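Transcriptional regulator, LYSR family (Neisseria meningitidis, PDB 4AB5) probably controls transcription of methionine-biosynthesis genes as a MetR-like DNA-binding regulator, the chain here being its regulatory domain without the DNA-binding part. Local coordinates at residues E15-F20 / I109-P114; R135-E138 / A142-Q145; L156-V161 / V170-I175. All blocks are in the same frame, centred on the assembly; numbering follows the deposited sequence.

How the interactions relate
Along the chain the three contacts come in series, interaction 1 closing before interaction 2 opens and interaction 2 before interaction 3, and all lie in the LysR substrate-binding domain, which has the periplasmic-binding-protein fold. Interactions 1 and 2 are neighbours, with centres about 10 Å apart, and share the sheet of strands 108-110 and 134-136. Interaction 3 lies about 15 Å from the centre of interaction 1 and 14 Å from that of interaction 2; Leu156, at its start, touches Tyr111 and Ile144. Interactions 2 and 3 pack successive elements of one lobe, the end of strand 134-136 on helix 140-148 and helix 158-166 on strand 171-189; of the three, only interaction 1 spans the lobes.

Interaction 1. Residues E15-F20 / I109-P114; sequences ECHTCF and ITYPVP
Both His17 and Tyr111 hold CG anti to their own carbonyl carbon, with chi1 at -69° and -61°, and these matching rotations bring the two rings together as an offset stack. The planes are 14° from parallel and the centroids lie 4.4 Å apart. Since the side chains slide past each other in opposite directions, each ring receives the other residue's methylene: His17 CB sits 3.5 Å from the Tyr111 ring centroid, and Tyr111 CB 3.7 Å from the His17 ring centroid, both as CH-pi contacts over the face. Ring against ring, the nearest approach is His17 ND1 to Tyr111 CD1 at 3.4 Å, and that same nitrogen makes a weak hydrogen bond to Glu138 O. Pro112 CD adds a lighter touch on the imidazole at CE1. Farther out, Thr18 crosses the tyrosine at about a right angle and lays its methyl CG2 beside the phenol oxygen, whose hydrogen-bond partner is Thr140 OG1.

The backbone on each side is constrained. The disulfide between Cys16 SG and Cys19 SG closes a short loop round His17 and Thr18. Opposite, Pro112 centres an inverse gamma turn, in which Tyr111 O takes a weak bond from Val113 N; the same oxygen accepts a bond from Thr110 OG1 (3.0 Å), which comes from above the carbonyl plane.

In the periplasmic-binding-protein fold, the contact joins the two lobes, consistent with a place at the interlobe cleft where LysR relatives bind their effectors. Segment 15-20 connects strand 8-13 to helix 20-33 of one lobe, while 109-114 leaves strand 108-110 of the other; around the tyrosine, Ile143 of helix 140-148 and Leu156 of strand 154-157 complete the packing.

Interaction 2. Residues R135-E138 / A142-Q145; sequences RHSE and AIIQ
Ser137 and Ile143 approach to 6.3 Å between their CA atoms where the chain leaves strand 134-136, turns, and enters helix 140-148. This is a beta-alpha unit of the periplasmic-binding-protein fold, folded tightly enough that the residue just past the strand packs against the first turn of the helix that follows.

The serine carries the whole contact on its side, and its two side-chain atoms have different tasks. With OG anti to the backbone N (chi1 -175°), the hydroxyl swings over to the helix and lies 3.3 Å from Ala142 CB, a packing contact. Its polar need is met within the turn, by a hydrogen bond to Leu139 O. The methylene meets the isoleucine instead. Ile143 does not aim its first side-chain bond squarely at the strand; the CG1 branch makes the approach, and the same residue also packs on Ile109 and Tyr111.

The unit lies at the dimer interface. Phe20 of the second subunit packs on Ala142, and Asp40 of that subunit forms a salt bridge with Arg135, so Ala142, a member of the contact, and Arg135 close by in the strand also meet the other chain. Within the unit, Ser137 CB rests 3.8 Å from Ile143 CG1, with Ile143 CD1 reaching 4.0 Å from Ser137 O.

Interaction 3. Residues L156-V161 / V170-I175; sequences LPYWTV and VVHRQI
A beta-alpha-beta crossover frames this contact: strand 154-157 runs into helix 158-166, and the chain returns as strand 171-189, with strand 72-86 pairing antiparallel to both. Tyr158 and Val161, one turn apart on the helix, meet His172 on the returning strand. Pro157 occupies the N-cap position, and its carbonyl oxygen accepts a hydrogen bond from the backbone N of Val161, in the first turn of the helix that presents both side chains.

Tyr158 stretches its ring away from its own backbone N (chi1 174°) and reaches the histidine with one flank: CE1 lies 3.5 Å from His172 CE1, over a face of the imidazole. The planes are inclined at 56° with centroids 5.1 Å apart, an oblique meeting. Nearer the backbone of the histidine, Val161 CG1 packs against His172 CB at 4.1 Å. Thus the histidine is met at its base by an aliphatic branch and at its ring by an aromatic one. Val83 of strand 72-86 also touches it, and Val161 packs on Ile85 of that strand. The carbonyl oxygen of His172 accepts a hydrogen bond from the side-chain NH1 of Arg173 at 2.8 Å, with an N-H...O angle of 158°.

Interaction 1. Residues E15-F20 / I109-P114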
ATOM      1  N   GLU B  15       1.663  -7.824 -10.708  1.00 51.40           N
ATOM      2  CA  GLU B  15       2.768  -7.876  -9.755  1.00 51.62           C
ATOM      3  C   GLU B  15       3.379  -6.483  -9.515  1.00 55.55           C
ATOM      4  O   GLU B  15       4.276  -6.348  -8.681  1.00 56.33           O
ATOM      5  CB  GLU B  15       3.841  -8.886 -10.206  1.00 54.39           C
ATOM      6  CG  GLU B  15       3.424 -10.350 -10.146  1.00 67.70           C
ATOM      7  CD  GLU B  15       2.877 -10.883  -8.833  1.00 91.62           C
ATOM      8  OE1 GLU B  15       3.467 -10.597  -7.765  1.00 79.04           O
ATOM      9  OE2 GLU B  15       1.864 -11.617  -8.882  1.00 92.83           O
ATOM     10  N   CYS B  16       2.864  -5.454 -10.221  1.00 50.74           N
ATOM     11  CA  CYS B  16       3.323  -4.065 -10.181  1.00 49.86           C
ATOM     12  C   CYS B  16       2.559  -3.275  -9.108  1.00 48.99           C
ATOM     13  O   CYS B  16       1.326  -3.239  -9.130  1.00 48.47           O
ATOM     14  CB  CYS B  16       3.208  -3.445 -11.577  1.00 51.86           C
ATOM     15  SG  CYS B  16       2.831  -1.663 -11.626  1.00 55.67           S
ATOM     16  N   HIS B  17       3.300  -2.664  -8.161  1.00 41.88           N
ATOM     17  CA  HIS B  17       2.770  -1.912  -7.016  1.00 38.11           C
ATOM     18  C   HIS B  17       2.028  -0.615  -7.368  1.00 40.86           C
ATOM     19  O   HIS B  17       0.908  -0.424  -6.891  1.00 39.83           O
ATOM     20  CB  HIS B  17       3.890  -1.643  -6.005  1.00 37.30           C
ATOM     21  CG  HIS B  17       4.392  -2.860  -5.286  1.00 40.23           C
ATOM     22  ND1 HIS B  17       4.250  -2.995  -3.914  1.00 41.12           N
ATOM     23  CD2 HIS B  17       5.073  -3.931  -5.759  1.00 42.64           C
ATOM     24  CE1 HIS B  17       4.823  -4.145  -3.603  1.00 41.14           C
ATOM     25  NE2 HIS B  17       5.334  -4.745  -4.677  1.00 42.40           N
ATOM     26  N   THR B  18       2.652   0.283  -8.172  1.00 38.25           N
ATOM     27  CA  THR B  18       2.051   1.569  -8.576  1.00 38.58           C
ATOM     28  C   THR B  18       0.751   1.390  -9.362  1.00 44.97           C
ATOM     29  O   THR B  18      -0.142   2.230  -9.253  1.00 44.09           O
ATOM     30  CB  THR B  18       3.052   2.493  -9.306  1.00 47.79           C
ATOM     31  OG1 THR B  18       3.551   1.860 -10.486  1.00 48.50           O
ATOM     32  CG2 THR B  18       4.191   2.948  -8.421  1.00 45.34           C
ATOM     33  N   CYS B  19       0.651   0.279 -10.127  1.00 45.16           N
ATOM     34  CA  CYS B  19      -0.499  -0.141 -10.942  1.00 46.48           C
ATOM     35  C   CYS B  19      -1.824  -0.082 -10.178  1.00 45.73           C
ATOM     36  O   CYS B  19      -2.816   0.404 -10.719  1.00 44.80           O
ATOM     37  CB  CYS B  19      -0.261  -1.528 -11.533  1.00 49.24           C
ATOM     38  SG  CYS B  19       1.105  -1.603 -12.727  1.00 55.50           S
ATOM     39  N   PHE B  20      -1.816  -0.534  -8.907  1.00 39.38           N
ATOM     40  CA  PHE B  20      -2.964  -0.569  -7.996  1.00 37.59           C
ATOM     41  C   PHE B  20      -3.656   0.787  -7.816  1.00 42.23           C
ATOM     42  O   PHE B  20      -4.881   0.827  -7.640  1.00 43.64           O
ATOM     43  CB  PHE B  20      -2.551  -1.169  -6.642  1.00 38.00           C
ATOM     44  CG  PHE B  20      -2.425  -2.674  -6.635  1.00 38.71           C
ATOM     45  CD1 PHE B  20      -1.281  -3.298  -7.130  1.00 40.15           C
ATOM     46  CD2 PHE B  20      -3.445  -3.471  -6.123  1.00 40.94           C
ATOM     47  CE1 PHE B  20      -1.167  -4.697  -7.125  1.00 43.01           C
ATOM     48  CE2 PHE B  20      -3.340  -4.868  -6.134  1.00 42.38           C
ATOM     49  CZ  PHE B  20      -2.198  -5.472  -6.626  1.00 41.46           C
ATOM     50  N   ILE B 109      15.791   3.024  -2.760  1.00 32.34           N
ATOM     51  CA  ILE B 109      14.539   2.590  -2.130  1.00 31.45           C
ATOM     52  C   ILE B 109      13.578   2.103  -3.211  1.00 36.13           C
ATOM     53  O   ILE B 109      13.283   2.835  -4.153  1.00 35.63           O
ATOM     54  CB  ILE B 109      13.936   3.632  -1.146  1.00 33.19           C
ATOM     55  CG1 ILE B 109      15.036   4.195  -0.214  1.00 32.99           C
ATOM     56  CG2 ILE B 109      12.783   3.008  -0.329  1.00 32.41           C
ATOM     57  CD1 ILE B 109      14.764   5.516   0.332  1.00 39.99           C
ATOM     58  N   THR B 110      13.200   0.813  -3.135  1.00 34.00           N
ATOM     59  CA  THR B 110      12.339   0.137  -4.112  1.00 34.17           C
ATOM     60  C   THR B 110      11.257  -0.693  -3.410  1.00 36.78           C
ATOM     61  O   THR B 110      11.274  -0.829  -2.185  1.00 34.55           O
ATOM     62  CB  THR B 110      13.186  -0.837  -4.998  1.00 45.45           C
ATOM     63  OG1 THR B 110      13.504  -2.025  -4.267  1.00 47.89           O
ATOM     64  CG2 THR B 110      14.461  -0.215  -5.563  1.00 44.37           C
ATOM     65  N   TYR B 111      10.366  -1.316  -4.206  1.00 34.80           N
ATOM     66  CA  TYR B 111       9.365  -2.264  -3.718  1.00 34.29           C
ATOM     67  C   TYR B 111      10.093  -3.598  -3.467  1.00 39.52           C
ATOM     68  O   TYR B 111      11.135  -3.827  -4.094  1.00 37.88           O
ATOM     69  CB  TYR B 111       8.202  -2.417  -4.711  1.00 34.42           C
ATOM     70  CG  TYR B 111       7.467  -1.116  -4.932  1.00 33.95           C
ATOM     71  CD1 TYR B 111       6.667  -0.566  -3.934  1.00 34.88           C
ATOM     72  CD2 TYR B 111       7.619  -0.398  -6.114  1.00 34.78           C
ATOM     73  CE1 TYR B 111       6.006   0.649  -4.122  1.00 35.23           C
ATOM     74  CE2 TYR B 111       6.968   0.823  -6.312  1.00 35.31           C
ATOM     75  CZ  TYR B 111       6.161   1.341  -5.311  1.00 43.22           C
ATOM     76  OH  TYR B 111       5.516   2.540  -5.496  1.00 47.07           O
ATOM     77  N   PRO B 112       9.638  -4.454  -2.511  1.00 38.65           N
ATOM     78  CA  PRO B 112      10.389  -5.690  -2.204  1.00 40.49           C
ATOM     79  C   PRO B 112      10.120  -6.765  -3.244  1.00 46.32           C
ATOM     80  O   PRO B 112       9.340  -7.706  -3.038  1.00 47.44           O
ATOM     81  CB  PRO B 112       9.897  -6.068  -0.792  1.00 41.89           C
ATOM     82  CG  PRO B 112       8.997  -4.935  -0.362  1.00 44.26           C
ATOM     83  CD  PRO B 112       8.470  -4.339  -1.624  1.00 39.12           C
ATOM     84  N   VAL B 113      10.784  -6.604  -4.382  1.00 42.77           N
ATOM     85  CA  VAL B 113      10.592  -7.423  -5.563  1.00 43.78           C
ATOM     86  C   VAL B 113      11.950  -7.617  -6.295  1.00 50.04           C
ATOM     87  O   VAL B 113      12.864  -6.815  -6.062  1.00 49.46           O
ATOM     88  CB  VAL B 113       9.486  -6.699  -6.391  1.00 46.68           C
ATOM     89  CG1 VAL B 113      10.030  -5.928  -7.585  1.00 46.37           C
ATOM     90  CG2 VAL B 113       8.360  -7.639  -6.776  1.00 47.31           C
ATOM     91  N   PRO B 114      12.158  -8.680  -7.118  1.00 48.25           N
ATOM     92  CA  PRO B 114      13.457  -8.811  -7.801  1.00 49.01           C
ATOM     93  C   PRO B 114      13.651  -7.737  -8.870  1.00 52.68           C
ATOM     94  O   PRO B 114      12.676  -7.193  -9.390  1.00 50.72           O
ATOM     95  CB  PRO B 114      13.429 -10.227  -8.399  1.00 52.03           C
ATOM     96  CG  PRO B 114      12.150 -10.841  -7.979  1.00 56.03           C
ATOM     97  CD  PRO B 114      11.233  -9.754  -7.531  1.00 50.43           C
TER

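Interaction 2. Residues R135-E138 / A142-Q145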
ATOM      1  N   ARG B 135      17.116  -0.625   0.002  1.00 36.44           N
ATOM      2  CA  ARG B 135      16.175  -0.412   1.095  1.00 35.35           C
ATOM      3  C   ARG B 135      14.810  -0.740   0.462  1.00 36.38           C
ATOM      4  O   ARG B 135      14.604  -0.419  -0.710  1.00 34.38           O
ATOM      5  CB  ARG B 135      16.258   1.046   1.562  1.00 37.36           C
ATOM      6  CG  ARG B 135      15.496   1.356   2.841  1.00 52.09           C
ATOM      7  CD  ARG B 135      16.342   1.203   4.088  1.00 58.75           C
ATOM      8  NE  ARG B 135      15.496   1.258   5.285  1.00 58.90           N
ATOM      9  CZ  ARG B 135      15.424   2.289   6.119  1.00 62.44           C
ATOM     10  NH1 ARG B 135      16.188   3.361   5.932  1.00 40.99           N
ATOM     11  NH2 ARG B 135      14.615   2.244   7.166  1.00 47.83           N
ATOM     12  N   HIS B 136      13.925  -1.451   1.187  1.00 33.21           N
ATOM     13  CA  HIS B 136      12.636  -1.888   0.623  1.00 33.24           C
ATOM     14  C   HIS B 136      11.419  -1.465   1.409  1.00 36.81           C
ATOM     15  O   HIS B 136      11.459  -1.374   2.637  1.00 38.09           O
ATOM     16  CB  HIS B 136      12.585  -3.416   0.441  1.00 34.63           C
ATOM     17  CG  HIS B 136      13.753  -3.995  -0.282  1.00 38.77           C
ATOM     18  ND1 HIS B 136      13.913  -3.818  -1.640  1.00 41.00           N
ATOM     19  CD2 HIS B 136      14.765  -4.764   0.185  1.00 40.86           C
ATOM     20  CE1 HIS B 136      15.011  -4.482  -1.958  1.00 41.16           C
ATOM     21  NE2 HIS B 136      15.565  -5.054  -0.888  1.00 41.69           N
ATOM     22  N   SER B 137      10.312  -1.267   0.692  1.00 31.65           N
ATOM     23  CA  SER B 137       9.013  -0.929   1.262  1.00 30.63           C
ATOM     24  C   SER B 137       7.899  -1.339   0.304  1.00 32.26           C
ATOM     25  O   SER B 137       8.003  -1.120  -0.902  1.00 30.36           O
ATOM     26  CB  SER B 137       8.919   0.565   1.574  1.00 33.51           C
ATOM     27  OG  SER B 137       7.698   0.866   2.226  1.00 40.85           O
ATOM     28  N   GLU B 138       6.828  -1.924   0.851  1.00 28.42           N
ATOM     29  CA  GLU B 138       5.633  -2.316   0.097  1.00 27.35           C
ATOM     30  C   GLU B 138       4.751  -1.088  -0.189  1.00 31.66           C
ATOM     31  O   GLU B 138       3.877  -1.163  -1.046  1.00 33.46           O
ATOM     32  CB  GLU B 138       4.813  -3.353   0.896  1.00 28.74           C
ATOM     33  CG  GLU B 138       5.497  -4.704   1.084  1.00 37.64           C
ATOM     34  CD  GLU B 138       5.502  -5.648  -0.109  1.00 52.65           C
ATOM     35  OE1 GLU B 138       4.712  -5.443  -1.059  1.00 42.49           O
ATOM     36  OE2 GLU B 138       6.277  -6.630  -0.070  1.00 47.52           O
ATOM     37  N   ALA B 142       5.600   5.352   2.333  1.00 27.32           N
ATOM     38  CA  ALA B 142       6.770   5.081   3.162  1.00 26.77           C
ATOM     39  C   ALA B 142       8.057   5.346   2.369  1.00 29.98           C
ATOM     40  O   ALA B 142       8.994   5.895   2.938  1.00 29.09           O
ATOM     41  CB  ALA B 142       6.738   3.655   3.685  1.00 27.54           C
ATOM     42  N   ILE B 143       8.084   5.002   1.051  1.00 26.42           N
ATOM     43  CA  ILE B 143       9.218   5.285   0.165  1.00 26.54           C
ATOM     44  C   ILE B 143       9.512   6.792   0.150  1.00 30.31           C
ATOM     45  O   ILE B 143      10.652   7.179   0.408  1.00 30.91           O
ATOM     46  CB  ILE B 143       9.046   4.702  -1.272  1.00 30.74           C
ATOM     47  CG1 ILE B 143       9.063   3.143  -1.244  1.00 32.20           C
ATOM     48  CG2 ILE B 143      10.135   5.260  -2.238  1.00 30.80           C
ATOM     49  CD1 ILE B 143       8.769   2.433  -2.570  1.00 39.15           C
ATOM     50  N   ILE B 144       8.475   7.631  -0.102  1.00 25.69           N
ATOM     51  CA  ILE B 144       8.576   9.088  -0.144  1.00 24.49           C
ATOM     52  C   ILE B 144       9.097   9.674   1.160  1.00 26.36           C
ATOM     53  O   ILE B 144       9.999  10.512   1.112  1.00 26.61           O
ATOM     54  CB  ILE B 144       7.272   9.753  -0.705  1.00 27.47           C
ATOM     55  CG1 ILE B 144       7.310   9.768  -2.242  1.00 28.29           C
ATOM     56  CG2 ILE B 144       7.036  11.186  -0.170  1.00 26.74           C
ATOM     57  CD1 ILE B 144       6.378   8.900  -2.855  1.00 39.14           C
ATOM     58  N   GLN B 145       8.587   9.199   2.318  1.00 21.79           N
ATOM     59  CA  GLN B 145       9.051   9.700   3.629  1.00 21.02           C
ATOM     60  C   GLN B 145      10.492   9.333   3.935  1.00 23.56           C
ATOM     61  O   GLN B 145      11.191  10.115   4.557  1.00 22.36           O
ATOM     62  CB  GLN B 145       8.117   9.303   4.780  1.00 22.04           C
ATOM     63  CG  GLN B 145       6.733   9.951   4.726  1.00 25.70           C
ATOM     64  CD  GLN B 145       6.741  11.460   4.625  1.00 38.58           C
ATOM     65  OE1 GLN B 145       7.524  12.156   5.271  1.00 29.56           O
ATOM     66  NE2 GLN B 145       5.832  11.997   3.834  1.00 33.83           N
TER

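Interaction 3. Residues L156-V161 / V170-I175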
ATOM      1  N   LEU B 156      10.323   6.527  -9.397  1.00 34.29           N
ATOM      2  CA  LEU B 156       8.876   6.331  -9.374  1.00 33.44           C
ATOM      3  C   LEU B 156       8.203   7.006 -10.563  1.00 35.93           C
ATOM      4  O   LEU B 156       8.781   7.951 -11.100  1.00 35.10           O
ATOM      5  CB  LEU B 156       8.280   6.863  -8.050  1.00 32.37           C
ATOM      6  CG  LEU B 156       8.535   6.048  -6.779  1.00 35.95           C
ATOM      7  CD1 LEU B 156       8.145   6.844  -5.554  1.00 35.20           C
ATOM      8  CD2 LEU B 156       7.797   4.713  -6.807  1.00 37.78           C
ATOM      9  N   PRO B 157       6.994   6.559 -10.996  1.00 32.80           N
ATOM     10  CA  PRO B 157       6.319   7.250 -12.110  1.00 33.36           C
ATOM     11  C   PRO B 157       6.082   8.716 -11.748  1.00 36.06           C
ATOM     12  O   PRO B 157       5.843   9.022 -10.579  1.00 33.60           O
ATOM     13  CB  PRO B 157       4.977   6.513 -12.228  1.00 34.83           C
ATOM     14  CG  PRO B 157       5.190   5.196 -11.578  1.00 38.77           C
ATOM     15  CD  PRO B 157       6.169   5.441 -10.483  1.00 34.02           C
ATOM     16  N   TYR B 158       6.172   9.618 -12.733  1.00 34.04           N
ATOM     17  CA  TYR B 158       5.946  11.041 -12.507  1.00 34.09           C
ATOM     18  C   TYR B 158       4.562  11.294 -11.870  1.00 36.96           C
ATOM     19  O   TYR B 158       4.464  12.087 -10.931  1.00 34.90           O
ATOM     20  CB  TYR B 158       6.137  11.850 -13.813  1.00 37.07           C
ATOM     21  CG  TYR B 158       5.783  13.314 -13.665  1.00 40.56           C
ATOM     22  CD1 TYR B 158       6.638  14.199 -13.008  1.00 43.15           C
ATOM     23  CD2 TYR B 158       4.561  13.805 -14.120  1.00 41.82           C
ATOM     24  CE1 TYR B 158       6.292  15.536 -12.819  1.00 45.85           C
ATOM     25  CE2 TYR B 158       4.206  15.139 -13.937  1.00 43.60           C
ATOM     26  CZ  TYR B 158       5.082  16.005 -13.297  1.00 53.48           C
ATOM     27  OH  TYR B 158       4.746  17.322 -13.100  1.00 58.22           O
ATOM     28  N   TRP B 159       3.504  10.617 -12.374  1.00 33.77           N
ATOM     29  CA  TRP B 159       2.150  10.779 -11.844  1.00 33.63           C
ATOM     30  C   TRP B 159       2.011  10.456 -10.338  1.00 38.20           C
ATOM     31  O   TRP B 159       1.251  11.138  -9.651  1.00 37.63           O
ATOM     32  CB  TRP B 159       1.094  10.054 -12.705  1.00 31.89           C
ATOM     33  CG  TRP B 159       1.302   8.577 -12.829  1.00 31.80           C
ATOM     34  CD1 TRP B 159       1.920   7.924 -13.852  1.00 35.25           C
ATOM     35  CD2 TRP B 159       0.869   7.566 -11.906  1.00 30.53           C
ATOM     36  NE1 TRP B 159       1.906   6.568 -13.623  1.00 34.13           N
ATOM     37  CE2 TRP B 159       1.288   6.322 -12.424  1.00 34.41           C
ATOM     38  CE3 TRP B 159       0.176   7.590 -10.679  1.00 30.93           C
ATOM     39  CZ2 TRP B 159       1.027   5.112 -11.769  1.00 33.20           C
ATOM     40  CZ3 TRP B 159      -0.069   6.394 -10.026  1.00 31.72           C
ATOM     41  CH2 TRP B 159       0.351   5.174 -10.571  1.00 32.73           C
ATOM     42  N   THR B 160       2.754   9.443  -9.838  1.00 35.01           N
ATOM     43  CA  THR B 160       2.761   9.025  -8.423  1.00 34.52           C
ATOM     44  C   THR B 160       3.449  10.096  -7.548  1.00 40.81           C
ATOM     45  O   THR B 160       2.985  10.388  -6.444  1.00 39.85           O
ATOM     46  CB  THR B 160       3.541   7.693  -8.253  1.00 34.25           C
ATOM     47  OG1 THR B 160       3.309   6.820  -9.353  1.00 31.93           O
ATOM     48  CG2 THR B 160       3.207   6.983  -6.953  1.00 27.35           C
ATOM     49  N   VAL B 161       4.588  10.615  -8.040  1.00 39.55           N
ATOM     50  CA  VAL B 161       5.465  11.592  -7.407  1.00 40.69           C
ATOM     51  C   VAL B 161       4.807  12.974  -7.255  1.00 49.40           C
ATOM     52  O   VAL B 161       5.007  13.630  -6.227  1.00 48.54           O
ATOM     53  CB  VAL B 161       6.818  11.624  -8.185  1.00 44.47           C
ATOM     54  CG1 VAL B 161       7.653  12.865  -7.875  1.00 44.01           C
ATOM     55  CG2 VAL B 161       7.621  10.362  -7.919  1.00 43.86           C
ATOM     56  N   VAL B 170       9.907  15.865  -1.592  1.00 35.84           N
ATOM     57  CA  VAL B 170      10.941  15.464  -2.540  1.00 34.43           C
ATOM     58  C   VAL B 170      11.014  16.422  -3.733  1.00 37.18           C
ATOM     59  O   VAL B 170      10.140  17.276  -3.916  1.00 36.53           O
ATOM     60  CB  VAL B 170      10.708  13.988  -3.024  1.00 37.21           C
ATOM     61  CG1 VAL B 170      10.874  12.978  -1.892  1.00 36.11           C
ATOM     62  CG2 VAL B 170       9.346  13.815  -3.714  1.00 36.76           C
ATOM     63  N   VAL B 171      12.064  16.254  -4.546  1.00 32.37           N
ATOM     64  CA  VAL B 171      12.270  16.953  -5.814  1.00 31.44           C
ATOM     65  C   VAL B 171      12.420  15.843  -6.840  1.00 35.31           C
ATOM     66  O   VAL B 171      12.805  14.727  -6.470  1.00 33.90           O
ATOM     67  CB  VAL B 171      13.449  17.969  -5.829  1.00 34.36           C
ATOM     68  CG1 VAL B 171      13.199  19.130  -4.870  1.00 33.71           C
ATOM     69  CG2 VAL B 171      14.791  17.309  -5.540  1.00 33.61           C
ATOM     70  N   HIS B 172      12.061  16.102  -8.095  1.00 33.02           N
ATOM     71  CA  HIS B 172      12.182  15.068  -9.116  1.00 33.09           C
ATOM     72  C   HIS B 172      13.207  15.438 -10.155  1.00 36.70           C
ATOM     73  O   HIS B 172      13.376  16.627 -10.463  1.00 36.71           O
ATOM     74  CB  HIS B 172      10.823  14.659  -9.717  1.00 34.29           C
ATOM     75  CG  HIS B 172      10.264  15.625 -10.710  1.00 39.15           C
ATOM     76  ND1 HIS B 172      10.254  15.336 -12.068  1.00 42.25           N
ATOM     77  CD2 HIS B 172       9.691  16.837 -10.514  1.00 40.87           C
ATOM     78  CE1 HIS B 172       9.690  16.383 -12.649  1.00 42.42           C
ATOM     79  NE2 HIS B 172       9.323  17.305 -11.752  1.00 42.11           N
ATOM     80  N   ARG B 173      13.937  14.424 -10.650  1.00 32.89           N
ATOM     81  CA  ARG B 173      14.992  14.602 -11.648  1.00 33.23           C
ATOM     82  C   ARG B 173      14.913  13.547 -12.733  1.00 37.20           C
ATOM     83  O   ARG B 173      14.462  12.425 -12.487  1.00 35.45           O
ATOM     84  CB  ARG B 173      16.396  14.595 -11.002  1.00 30.87           C
ATOM     85  CG  ARG B 173      16.648  15.678  -9.948  1.00 35.32           C
ATOM     86  CD  ARG B 173      16.662  17.060 -10.555  1.00 37.56           C
ATOM     87  NE  ARG B 173      17.011  18.098  -9.592  1.00 39.96           N
ATOM     88  CZ  ARG B 173      16.129  18.867  -8.964  1.00 48.33           C
ATOM     89  NH1 ARG B 173      14.828  18.692  -9.160  1.00 33.99           N
ATOM     90  NH2 ARG B 173      16.539  19.814  -8.133  1.00 33.12           N
ATOM     91  N   GLN B 174      15.388  13.910 -13.933  1.00 35.18           N
ATOM     92  CA  GLN B 174      15.415  13.032 -15.090  1.00 35.14           C
ATOM     93  C   GLN B 174      16.459  11.929 -14.908  1.00 40.77           C
ATOM     94  O   GLN B 174      17.600  12.217 -14.551  1.00 40.52           O
ATOM     95  CB  GLN B 174      15.683  13.851 -16.353  1.00 37.22           C
ATOM     96  CG  GLN B 174      15.659  13.030 -17.623  1.00 45.41           C
ATOM     97  CD  GLN B 174      15.628  13.899 -18.838  1.00 65.02           C
ATOM     98  OE1 GLN B 174      16.590  14.583 -19.183  1.00 62.83           O
ATOM     99  NE2 GLN B 174      14.516  13.858 -19.525  1.00 59.51           N
ATOM    100  N   ILE B 175      16.059  10.673 -15.142  1.00 38.74           N
ATOM    101  CA  ILE B 175      16.959   9.524 -15.058  1.00 38.69           C
ATOM    102  C   ILE B 175      17.489   9.297 -16.469  1.00 45.13           C
ATOM    103  O   ILE B 175      16.725   8.850 -17.329  1.00 44.49           O
ATOM    104  CB  ILE B 175      16.256   8.249 -14.503  1.00 40.11           C
ATOM    105  CG1 ILE B 175      15.852   8.425 -13.035  1.00 38.56           C
ATOM    106  CG2 ILE B 175      17.142   6.994 -14.697  1.00 40.05           C
ATOM    107  CD1 ILE B 175      14.849   7.393 -12.538  1.00 42.38           C
TER